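Local coordinates for hypothetical protein (Exiguobacterium sibiricum, PDB 2HKV), which is of unknown function but belongs to the DinB superfamily of helical-bundle proteins and binds a nickel ion among its helices, at residues A[53-56]-A[57-61]; A[63-66]-A[67-70]; A[89-92]-A[93-97]; A[129-132]-A[133-137]. All blocks are in the same frame, centred on the assembly; numbering follows the deposited sequence.

Interaction 1 (A[53-56]-A[57-61]); sequences LLEA and DLRIA
D57, R59 and I60 give their backbone NH groups to the carbonyls of L53, E55 and A56, continuing the final turns of helix 43-61, with D57 N 2.9 Å from L53 O. The carbonyl missing from this series, L54 O, is buried without a partner in the model, and the branch carbon CG of L58 sits 3.5 Å from L54 O. On another flank, E55 and R59 run out alongside one another and point the same way. E55 starts with CG anti to its own nitrogen (chi1 172°) and stays extended, while the R59 chain is straight from CG to NE. Their ends meet side-on: two of the R59 nitrogens, NE and NH2, share a single oxygen, with NE 3.0 Å from E55 OE2 on its anti lone pair and NH2 3.1 Å from E55 OE2, well out of the carboxylate plane. The flat groups are turned 39° from each other, so this salt bridge is a skewed, one-oxygen grip. R85 of helix 82-98 pairs with the other oxygen, OE1, and two arginines so placed would probably keep the carboxylate ionised. Helix 43-61 also lines the metal site of the DinB bundle. D57 leaves by a different side and hydrogen-bonds through OD2 to ND1 of H124, a nickel ligand, which makes it a second-shell residue that can fix the turn of that imidazole. L53 packs on H124 and H128, with its side chain about 5 Å from the nickel. I60, with CG1 beside its own nitrogen, lays CD1 3.5 Å from A56 O and meets Y73 of helix 66-73 and W108.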
loop_
_atom_site.group_PDB
_atom_site.type_symbol
_atom_site.label_atom_id
_atom_site.label_comp_id
_atom_site.label_asym_id
_atom_site.label_seq_id
_atom_site.Cartn_x
_atom_site.Cartn_y
_atom_site.Cartn_z
ATOM N N LEU A 53 -0.157 7.007 -11.754
ATOM C CA LEU A 53 -0.066 7.728 -10.503
ATOM C C LEU A 53 1.368 8.047 -10.035
ATOM O O LEU A 53 1.572 8.998 -9.263
ATOM C CB LEU A 53 -0.884 7.059 -9.392
ATOM C CG LEU A 53 -0.476 5.706 -8.795
ATOM C CD1 LEU A 53 0.764 5.744 -7.779
ATOM C CD2 LEU A 53 -1.737 5.148 -8.085
ATOM N N LEU A 54 2.349 7.231 -10.426
ATOM C CA LEU A 54 3.719 7.474 -9.927
ATOM C C LEU A 54 4.215 8.804 -10.465
ATOM O O LEU A 54 4.959 9.494 -9.779
ATOM C CB LEU A 54 4.686 6.342 -10.270
ATOM C CG LEU A 54 4.571 5.007 -9.530
ATOM C CD1 LEU A 54 5.626 4.036 -10.097
ATOM C CD2 LEU A 54 4.740 5.183 -8.015
ATOM N N GLU A 55 3.770 9.189 -11.662
ATOM C CA GLU A 55 4.162 10.477 -12.265
ATOM C C GLU A 55 3.238 11.586 -11.780
ATOM O O GLU A 55 3.701 12.652 -11.386
ATOM C CB GLU A 55 4.185 10.329 -13.784
ATOM C CG GLU A 55 4.382 11.581 -14.562
ATOM C CD GLU A 55 4.598 11.353 -16.051
ATOM O OE1 GLU A 55 4.795 10.192 -16.502
ATOM O OE2 GLU A 55 4.563 12.364 -16.795
ATOM N N ALA A 56 1.929 11.315 -11.768
ATOM C CA ALA A 56 0.913 12.260 -11.318
ATOM C C ALA A 56 1.272 12.775 -9.946
ATOM O O ALA A 56 1.339 13.983 -9.721
ATOM C CB ALA A 56 -0.559 11.619 -11.338
ATOM N N ASP A 57 1.554 11.869 -9.012
ATOM C CA ASP A 57 1.802 12.327 -7.664
ATOM C C ASP A 57 3.028 13.206 -7.594
ATOM O O ASP A 57 3.061 14.137 -6.804
ATOM C CB ASP A 57 1.941 11.155 -6.679
ATOM C CG ASP A 57 0.606 10.434 -6.395
ATOM O OD1 ASP A 57 -0.444 10.639 -7.103
ATOM O OD2 ASP A 57 0.584 9.592 -5.452
ATOM N N LEU A 58 4.053 12.911 -8.372
ATOM C CA LEU A 58 5.275 13.691 -8.282
ATOM C C LEU A 58 5.122 15.036 -8.964
ATOM O O LEU A 58 5.734 15.995 -8.524
ATOM C CB LEU A 58 6.483 12.907 -8.828
ATOM C CG LEU A 58 6.934 11.714 -7.948
ATOM C CD1 LEU A 58 8.197 11.136 -8.502
ATOM C CD2 LEU A 58 7.138 12.111 -6.524
ATOM N N ARG A 59 4.295 15.104 -10.001
ATOM C CA ARG A 59 3.933 16.374 -10.628
ATOM C C ARG A 59 3.143 17.258 -9.672
ATOM O O ARG A 59 3.419 18.480 -9.552
ATOM C CB ARG A 59 3.118 16.105 -11.902
ATOM C CG ARG A 59 3.951 15.560 -13.049
ATOM C CD ARG A 59 3.249 15.511 -14.420
ATOM N NE ARG A 59 4.203 15.024 -15.417
ATOM C CZ ARG A 59 4.970 15.789 -16.185
ATOM N NH1 ARG A 59 4.873 17.105 -16.153
ATOM N NH2 ARG A 59 5.841 15.222 -17.011
ATOM N N ILE A 60 2.120 16.682 -9.045
ATOM C CA ILE A 60 1.410 17.352 -7.964
ATOM C C ILE A 60 2.400 17.908 -6.927
ATOM O O ILE A 60 2.206 19.038 -6.457
ATOM C CB ILE A 60 0.359 16.411 -7.312
ATOM C CG1 ILE A 60 -0.847 16.255 -8.255
ATOM C CG2 ILE A 60 -0.053 16.904 -5.905
ATOM C CD1 ILE A 60 -1.585 14.897 -8.097
ATOM N N ALA A 61 3.408 17.103 -6.579
ATOM C CA ALA A 61 4.451 17.415 -5.562
ATOM C C ALA A 61 5.336 18.619 -5.935
ATOM O O ALA A 61 5.779 19.397 -5.071
ATOM C CB ALA A 61 5.351 16.165 -5.300
#

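Interaction 2 (A[63-66]-A[67-70]); sequences GATA and DEMA
A capping box formed by T65 and E68 starts helix 66-73. T65, at the N-cap, uses its hydroxyl oxygen to accept from the first turn, with E68 N 3.2 Å from T65 OG1. E68 returns the favour: its chain, set beside its own nitrogen at chi1 and extended beyond, reaches back to the helix start and brings OE1 to 3.1 Å from T65 N, with a nearly straight N-H (165°) that meets the oxygen from above the carboxylate plane. The hydroxyl can do its part because OG1 lies between the backbone nitrogen and carbonyl carbon (chi1 66°). The two side chains slant across each other closely, E68 CG coming 3.2 Å from T65 OG1. Just upstream, G63 closes helix 43-61 in a Schellman motif with a positive phi of 110°, so the chain ends one helix and caps the next within three residues. Between the two motifs, A64 turns its methyl inward and puts CB 3.5 Å from SE of the selenomethionine M69. That chain is bent at both chi2 and chi3, and it packs against A56, R59 and I60, giving the short helix an apolar foot on helix 43-61. Regular helical bonding follows, as M69 N reaches T65 O at 2.9 Å.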
loop_
_atom_site.group_PDB
_atom_site.type_symbol
_atom_site.label_atom_id
_atom_site.label_comp_id
_atom_site.label_asym_id
_atom_site.label_seq_id
_atom_site.Cartn_x
_atom_site.Cartn_y
_atom_site.Cartn_z
ATOM N N GLY A 63 4.395 21.135 -7.861
ATOM C CA GLY A 63 3.615 22.363 -7.978
ATOM C C GLY A 63 2.657 22.409 -9.153
ATOM O O GLY A 63 2.293 23.497 -9.585
ATOM N N ALA A 64 2.232 21.268 -9.696
ATOM C CA ALA A 64 1.395 21.325 -10.898
ATOM C C ALA A 64 0.094 21.957 -10.486
ATOM O O ALA A 64 -0.373 21.749 -9.364
ATOM C CB ALA A 64 1.146 19.954 -11.535
ATOM N N THR A 65 -0.477 22.748 -11.385
ATOM C CA THR A 65 -1.726 23.392 -11.100
ATOM C C THR A 65 -2.881 22.440 -11.328
ATOM O O THR A 65 -2.731 21.353 -11.917
ATOM C CB THR A 65 -1.908 24.696 -11.916
ATOM O OG1 THR A 65 -2.020 24.393 -13.319
ATOM C CG2 THR A 65 -0.729 25.622 -11.663
ATOM N N ALA A 66 -4.034 22.862 -10.825
ATOM C CA ALA A 66 -5.268 22.135 -11.014
ATOM C C ALA A 66 -5.539 21.922 -12.500
ATOM O O ALA A 66 -5.811 20.785 -12.892
ATOM C CB ALA A 66 -6.400 22.844 -10.333
ATOM N N ASP A 67 -5.375 22.959 -13.330
ATOM C CA ASP A 67 -5.586 22.785 -14.750
ATOM C C ASP A 67 -4.582 21.911 -15.403
ATOM O O ASP A 67 -4.925 21.205 -16.332
ATOM C CB ASP A 67 -5.612 24.075 -15.547
ATOM C CG ASP A 67 -6.196 23.874 -16.974
ATOM O OD1 ASP A 67 -7.340 23.331 -17.120
ATOM O OD2 ASP A 67 -5.518 24.304 -17.935
ATOM N N GLU A 68 -3.335 21.964 -14.951
ATOM C CA GLU A 68 -2.278 21.155 -15.527
ATOM C C GLU A 68 -2.584 19.708 -15.266
ATOM O O GLU A 68 -2.393 18.849 -16.127
ATOM C CB GLU A 68 -0.913 21.551 -14.925
ATOM C CG GLU A 68 -0.350 22.828 -15.586
ATOM C CD GLU A 68 0.956 23.391 -14.991
ATOM O OE1 GLU A 68 1.354 23.026 -13.884
ATOM O OE2 GLU A 68 1.549 24.274 -15.661
HETATM N N MSE A 69 -3.090 19.429 -14.071
HETATM C CA MSE A 69 -3.422 18.072 -13.706
HETATM C C MSE A 69 -4.648 17.592 -14.453
HETATM O O MSE A 69 -4.710 16.420 -14.832
HETATM C CB MSE A 69 -3.637 17.923 -12.181
HETATM C CG MSE A 69 -2.406 18.029 -11.328
HETATM SE SE MSE A 69 -0.806 17.088 -12.077
HETATM C CE MSE A 69 -1.503 15.241 -12.105
ATOM N N ALA A 70 -5.598 18.497 -14.716
ATOM C CA ALA A 70 -6.775 18.119 -15.440
ATOM C C ALA A 70 -6.357 17.743 -16.836
ATOM O O ALA A 70 -6.925 16.849 -17.443
ATOM C CB ALA A 70 -7.765 19.278 -15.520
#

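Interaction 3 (A[89-92]-A[93-97]); sequences SWQY and YQDRL
The guanidinium of R96 lies flat over one face of the Y92 ring, a stacked cation-pi pair one turn apart on helix 82-98 of the DinB bundle. CZ of R96 is 3.4 Å from the centroid of the Y92 ring, with the two planes 25° apart; the very close approach of R96 NH2 to Y92 CE2 is doubtful in its detail. R96 is modelled with an unusual, nearly eclipsed chi2 of -23°; its NH1 bonds to Y92 O at 2.9 Å, and R96 N meets the same carbonyl oxygen from the opposite face of its plane. Y92 and R96 both also touch helix 43-61, through E55 and R59 for the ring and through L58 for the arginine. W90, leaning on D10 and V13 of helix 4-26, is overlaid by Q94 instead. There CG of Q94 stands almost on the normal of the W90 six-membered ring, 3.5 Å from its centroid, a CH-pi contact, and the amide stacks at 23° to the indole. Q94 OE1 therefore sits above the indole face, not in line with its N-H. At the outer edge Q91, bent at chi2, swings its amide to D95, with NE2 2.9 Å from D95 OD1 on the syn side. A water donates to Q91 OE1 at 2.9 Å and to Q94 OE1 at 2.8 Å.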
loop_
_atom_site.group_PDB
_atom_site.type_symbol
_atom_site.label_atom_id
_atom_site.label_comp_id
_atom_site.label_asym_id
_atom_site.label_seq_id
_atom_site.Cartn_x
_atom_site.Cartn_y
_atom_site.Cartn_z
ATOM N N SER A 89 5.670 5.989 -16.416
ATOM C CA SER A 89 5.524 6.523 -15.055
ATOM C C SER A 89 6.641 6.024 -14.126
ATOM O O SER A 89 7.192 6.777 -13.345
ATOM C CB SER A 89 4.142 6.167 -14.475
ATOM O OG SER A 89 3.141 6.688 -15.327
ATOM N N TRP A 90 6.974 4.755 -14.243
ATOM C CA TRP A 90 8.032 4.158 -13.406
ATOM C C TRP A 90 9.397 4.813 -13.726
ATOM O O TRP A 90 10.206 5.050 -12.838
ATOM C CB TRP A 90 8.026 2.642 -13.624
ATOM C CG TRP A 90 9.128 1.868 -13.098
ATOM C CD1 TRP A 90 9.782 0.904 -13.778
ATOM C CD2 TRP A 90 9.714 1.910 -11.787
ATOM N NE1 TRP A 90 10.743 0.341 -13.000
ATOM C CE2 TRP A 90 10.741 0.950 -11.773
ATOM C CE3 TRP A 90 9.503 2.682 -10.632
ATOM C CZ2 TRP A 90 11.542 0.718 -10.655
ATOM C CZ3 TRP A 90 10.316 2.446 -9.505
ATOM C CH2 TRP A 90 11.331 1.475 -9.546
ATOM N N GLN A 91 9.637 5.113 -15.000
ATOM C CA GLN A 91 10.880 5.785 -15.403
ATOM C C GLN A 91 10.947 7.197 -14.830
ATOM O O GLN A 91 11.997 7.662 -14.382
ATOM C CB GLN A 91 10.989 5.840 -16.931
ATOM C CG GLN A 91 12.346 6.319 -17.406
ATOM C CD GLN A 91 13.457 5.410 -16.900
ATOM O OE1 GLN A 91 13.446 4.197 -17.154
ATOM N NE2 GLN A 91 14.398 5.984 -16.144
ATOM N N TYR A 92 9.809 7.885 -14.840
ATOM C CA TYR A 92 9.734 9.236 -14.341
ATOM C C TYR A 92 10.073 9.221 -12.854
ATOM O O TYR A 92 10.871 10.063 -12.366
ATOM C CB TYR A 92 8.318 9.773 -14.539
ATOM C CG TYR A 92 8.143 11.228 -14.210
ATOM C CD1 TYR A 92 7.954 11.633 -12.898
ATOM C CD2 TYR A 92 8.181 12.201 -15.202
ATOM C CE1 TYR A 92 7.789 12.960 -12.563
ATOM C CE2 TYR A 92 7.994 13.548 -14.883
ATOM C CZ TYR A 92 7.807 13.914 -13.551
ATOM O OH TYR A 92 7.641 15.226 -13.203
ATOM N N TYR A 93 9.445 8.278 -12.160
ATOM C CA TYR A 93 9.666 8.100 -10.731
ATOM C C TYR A 93 11.157 7.802 -10.446
ATOM O O TYR A 93 11.747 8.372 -9.538
ATOM C CB TYR A 93 8.761 7.001 -10.188
ATOM C CG TYR A 93 8.844 6.773 -8.654
ATOM C CD1 TYR A 93 9.755 5.868 -8.104
ATOM C CD2 TYR A 93 7.999 7.459 -7.779
ATOM C CE1 TYR A 93 9.809 5.648 -6.739
ATOM C CE2 TYR A 93 8.054 7.246 -6.399
ATOM C CZ TYR A 93 8.974 6.349 -5.886
ATOM O OH TYR A 93 9.051 6.154 -4.531
ATOM N N GLN A 94 11.732 6.888 -11.201
ATOM C CA GLN A 94 13.125 6.511 -10.953
ATOM C C GLN A 94 14.041 7.696 -11.130
ATOM O O GLN A 94 15.014 7.872 -10.388
ATOM C CB GLN A 94 13.574 5.399 -11.881
ATOM C CG GLN A 94 12.979 4.067 -11.562
ATOM C CD GLN A 94 13.455 3.027 -12.537
ATOM O OE1 GLN A 94 12.734 2.640 -13.472
ATOM N NE2 GLN A 94 14.694 2.606 -12.367
ATOM N N ASP A 95 13.746 8.541 -12.108
ATOM C CA ASP A 95 14.596 9.694 -12.325
ATOM C C ASP A 95 14.506 10.696 -11.173
ATOM O O ASP A 95 15.510 11.267 -10.762
ATOM C CB ASP A 95 14.179 10.385 -13.611
ATOM C CG ASP A 95 14.425 9.525 -14.858
ATOM O OD1 ASP A 95 15.090 8.448 -14.759
ATOM O OD2 ASP A 95 13.951 9.952 -15.947
ATOM N N ARG A 96 13.294 10.913 -10.660
ATOM C CA ARG A 96 13.094 11.800 -9.502
ATOM C C ARG A 96 13.710 11.181 -8.227
ATOM O O ARG A 96 14.242 11.874 -7.333
ATOM C CB ARG A 96 11.612 12.123 -9.307
ATOM C CG ARG A 96 10.967 12.943 -10.453
ATOM C CD ARG A 96 11.982 13.736 -11.238
ATOM N NE ARG A 96 11.436 14.440 -12.397
ATOM C CZ ARG A 96 11.114 13.900 -13.577
ATOM N NH1 ARG A 96 11.202 12.599 -13.807
ATOM N NH2 ARG A 96 10.671 14.698 -14.543
ATOM N N LEU A 97 13.639 9.871 -8.171
ATOM C CA LEU A 97 14.122 9.134 -7.016
ATOM C C LEU A 97 15.575 9.427 -6.800
ATOM O O LEU A 97 15.989 9.671 -5.692
ATOM C CB LEU A 97 13.883 7.640 -7.201
ATOM C CG LEU A 97 14.354 6.665 -6.105
ATOM C CD1 LEU A 97 13.722 7.036 -4.755
ATOM C CD2 LEU A 97 14.039 5.230 -6.483
HETATM O O HOH W 1 12.740 1.597 -16.063
HETATM O O HOH W 2 8.776 17.093 -14.868
#

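Interaction 4 (A[129-132]-A[133-137]); sequences RSQL and LDYLN
Q131 and Y135 lie side by side on helix 114-138, their chains pointing the same way and their amide and ring planes almost perpendicular, at 88°. They start from different torsions. Q131 sends CG anti to its nitrogen and continues fully extended, whereas Y135 carries its ring beside its own nitrogen (chi1 -81°), which leans it back over the preceding turn. The two chains thereby end level, and Q131 NE2 donates to Y135 OH at 3.1 Å, the oxygen lying somewhat off the amide plane; lower down, Q131 CG rests 3.8 Å from Y135 CE1. The other end of the amide, OE1, accepts from ND1 of the nickel ligand H128. Since Y135 OH is in turn bonded to the carbonyl of R41, these bonds at both ends probably fix the amide's rotation and, through it, the imidazole. Around the helix, S130 and D134 are joined by a water that donates to S130 OG at 2.8 Å and to D134 OD1 at 2.7 Å. S130 OG also bonds to the backbone oxygen of H127 of the second subunit, placing this pair at the dimer interface, where D134 also lies close to its own counterpart in that subunit. L132 and L136 make a looser apolar touch, CD1 of L132 being 4.2 Å from L136 CG. L132 reaches L50 of helix 43-61 and L23 of helix 4-26, L133 also meets L23, and Q131 and Y135 both rest on V46 of helix 43-61.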
loop_
_atom_site.group_PDB
_atom_site.type_symbol
_atom_site.label_atom_id
_atom_site.label_comp_id
_atom_site.label_asym_id
_atom_site.label_seq_id
_atom_site.Cartn_x
_atom_site.Cartn_y
_atom_site.Cartn_z
ATOM N N ARG A 129 -2.837 -1.258 -6.203
ATOM C CA ARG A 129 -2.509 -2.612 -6.652
ATOM C C ARG A 129 -3.424 -3.609 -5.909
ATOM O O ARG A 129 -3.983 -4.579 -6.485
ATOM C CB ARG A 129 -1.077 -2.945 -6.349
ATOM C CG ARG A 129 -0.625 -4.281 -6.962
ATOM C CD ARG A 129 0.763 -4.728 -6.519
ATOM N NE ARG A 129 0.787 -5.063 -5.091
ATOM C CZ ARG A 129 1.691 -5.847 -4.523
ATOM N NH1 ARG A 129 2.686 -6.347 -5.225
ATOM N NH2 ARG A 129 1.623 -6.061 -3.221
ATOM N N SER A 130 -3.596 -3.382 -4.600
ATOM C CA SER A 130 -4.499 -4.209 -3.779
ATOM C C SER A 130 -5.931 -4.161 -4.299
ATOM O O SER A 130 -6.628 -5.228 -4.416
ATOM C CB SER A 130 -4.466 -3.752 -2.322
ATOM O OG SER A 130 -5.134 -4.684 -1.484
ATOM N N GLN A 131 -6.405 -2.957 -4.616
ATOM C CA GLN A 131 -7.756 -2.797 -5.159
ATOM C C GLN A 131 -7.921 -3.651 -6.426
ATOM O O GLN A 131 -8.939 -4.387 -6.574
ATOM C CB GLN A 131 -7.988 -1.355 -5.522
ATOM C CG GLN A 131 -9.385 -1.023 -5.890
ATOM C CD GLN A 131 -9.606 0.473 -6.013
ATOM O OE1 GLN A 131 -8.683 1.267 -5.843
ATOM N NE2 GLN A 131 -10.871 0.874 -6.286
ATOM N N LEU A 132 -6.946 -3.544 -7.335
ATOM C CA LEU A 132 -7.012 -4.270 -8.618
ATOM C C LEU A 132 -7.015 -5.742 -8.333
ATOM O O LEU A 132 -7.813 -6.499 -8.929
ATOM C CB LEU A 132 -5.862 -3.891 -9.581
ATOM C CG LEU A 132 -5.886 -4.631 -10.933
ATOM C CD1 LEU A 132 -7.257 -4.423 -11.714
ATOM C CD2 LEU A 132 -4.607 -4.229 -11.727
ATOM N N LEU A 133 -6.180 -6.170 -7.395
ATOM C CA LEU A 133 -6.140 -7.585 -7.052
ATOM C C LEU A 133 -7.526 -8.079 -6.515
ATOM O O LEU A 133 -8.042 -9.174 -6.912
ATOM C CB LEU A 133 -5.051 -7.827 -6.020
ATOM C CG LEU A 133 -4.845 -9.253 -5.507
ATOM C CD1 LEU A 133 -4.020 -10.032 -6.506
ATOM C CD2 LEU A 133 -4.111 -9.169 -4.129
ATOM N N ASP A 134 -8.127 -7.289 -5.633
ATOM C CA ASP A 134 -9.457 -7.628 -5.099
ATOM C C ASP A 134 -10.498 -7.705 -6.228
ATOM O O ASP A 134 -11.332 -8.600 -6.229
ATOM C CB ASP A 134 -9.946 -6.614 -4.086
ATOM C CG ASP A 134 -9.199 -6.668 -2.778
ATOM O OD1 ASP A 134 -8.490 -7.681 -2.514
ATOM O OD2 ASP A 134 -9.360 -5.671 -1.996
ATOM N N TYR A 135 -10.440 -6.778 -7.177
ATOM C CA TYR A 135 -11.365 -6.799 -8.287
ATOM C C TYR A 135 -11.221 -8.091 -9.097
ATOM O O TYR A 135 -12.227 -8.707 -9.454
ATOM C CB TYR A 135 -11.095 -5.667 -9.261
ATOM C CG TYR A 135 -11.642 -4.307 -8.896
ATOM C CD1 TYR A 135 -12.050 -4.006 -7.608
ATOM C CD2 TYR A 135 -11.729 -3.316 -9.862
ATOM C CE1 TYR A 135 -12.503 -2.731 -7.279
ATOM C CE2 TYR A 135 -12.213 -2.060 -9.555
ATOM C CZ TYR A 135 -12.605 -1.772 -8.265
ATOM O OH TYR A 135 -13.072 -0.510 -7.972
ATOM N N LEU A 136 -9.983 -8.438 -9.452
ATOM C CA LEU A 136 -9.765 -9.607 -10.303
ATOM C C LEU A 136 -10.186 -10.861 -9.540
ATOM O O LEU A 136 -10.840 -11.709 -10.086
ATOM C CB LEU A 136 -8.298 -9.684 -10.794
ATOM C CG LEU A 136 -7.872 -8.579 -11.779
ATOM C CD1 LEU A 136 -6.433 -8.877 -12.324
ATOM C CD2 LEU A 136 -8.832 -8.270 -12.898
ATOM N N ASN A 137 -9.881 -10.932 -8.248
ATOM C CA ASN A 137 -10.341 -12.063 -7.437
ATOM C C ASN A 137 -11.866 -12.110 -7.271
ATOM O O ASN A 137 -12.468 -13.197 -7.288
ATOM C CB ASN A 137 -9.665 -12.043 -6.076
ATOM C CG ASN A 137 -8.235 -12.572 -6.121
ATOM O OD1 ASN A 137 -7.901 -13.445 -6.930
ATOM N ND2 ASN A 137 -7.397 -12.031 -5.258
HETATM O O HOH W 3 -5.878 -7.379 -1.910
#

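Interactions 1 and 4 are buried and flank the metal site from different helices, their nearest atoms about 7 Å apart; each contributes a second-shell hydrogen bond to a different nickel-binding histidine. Interaction 2 lies farthest from the centre of the chain; interactions 2 and 3 have more exposed residues. Interactions 1 and 2 are successive pieces of chain, and A56 CB packs 3.8 Å from M69 CE. Interaction 3 packs against the other flank of 53-61, where L58 CD1 is 3.6 Å from R96 CB. Both have an arginine one turn from its partner, bridging a carboxylate in interaction 1 and stacking on a ring in interaction 3. Interaction 2 alone caps a helix start; interaction 4 alone reaches the second subunit.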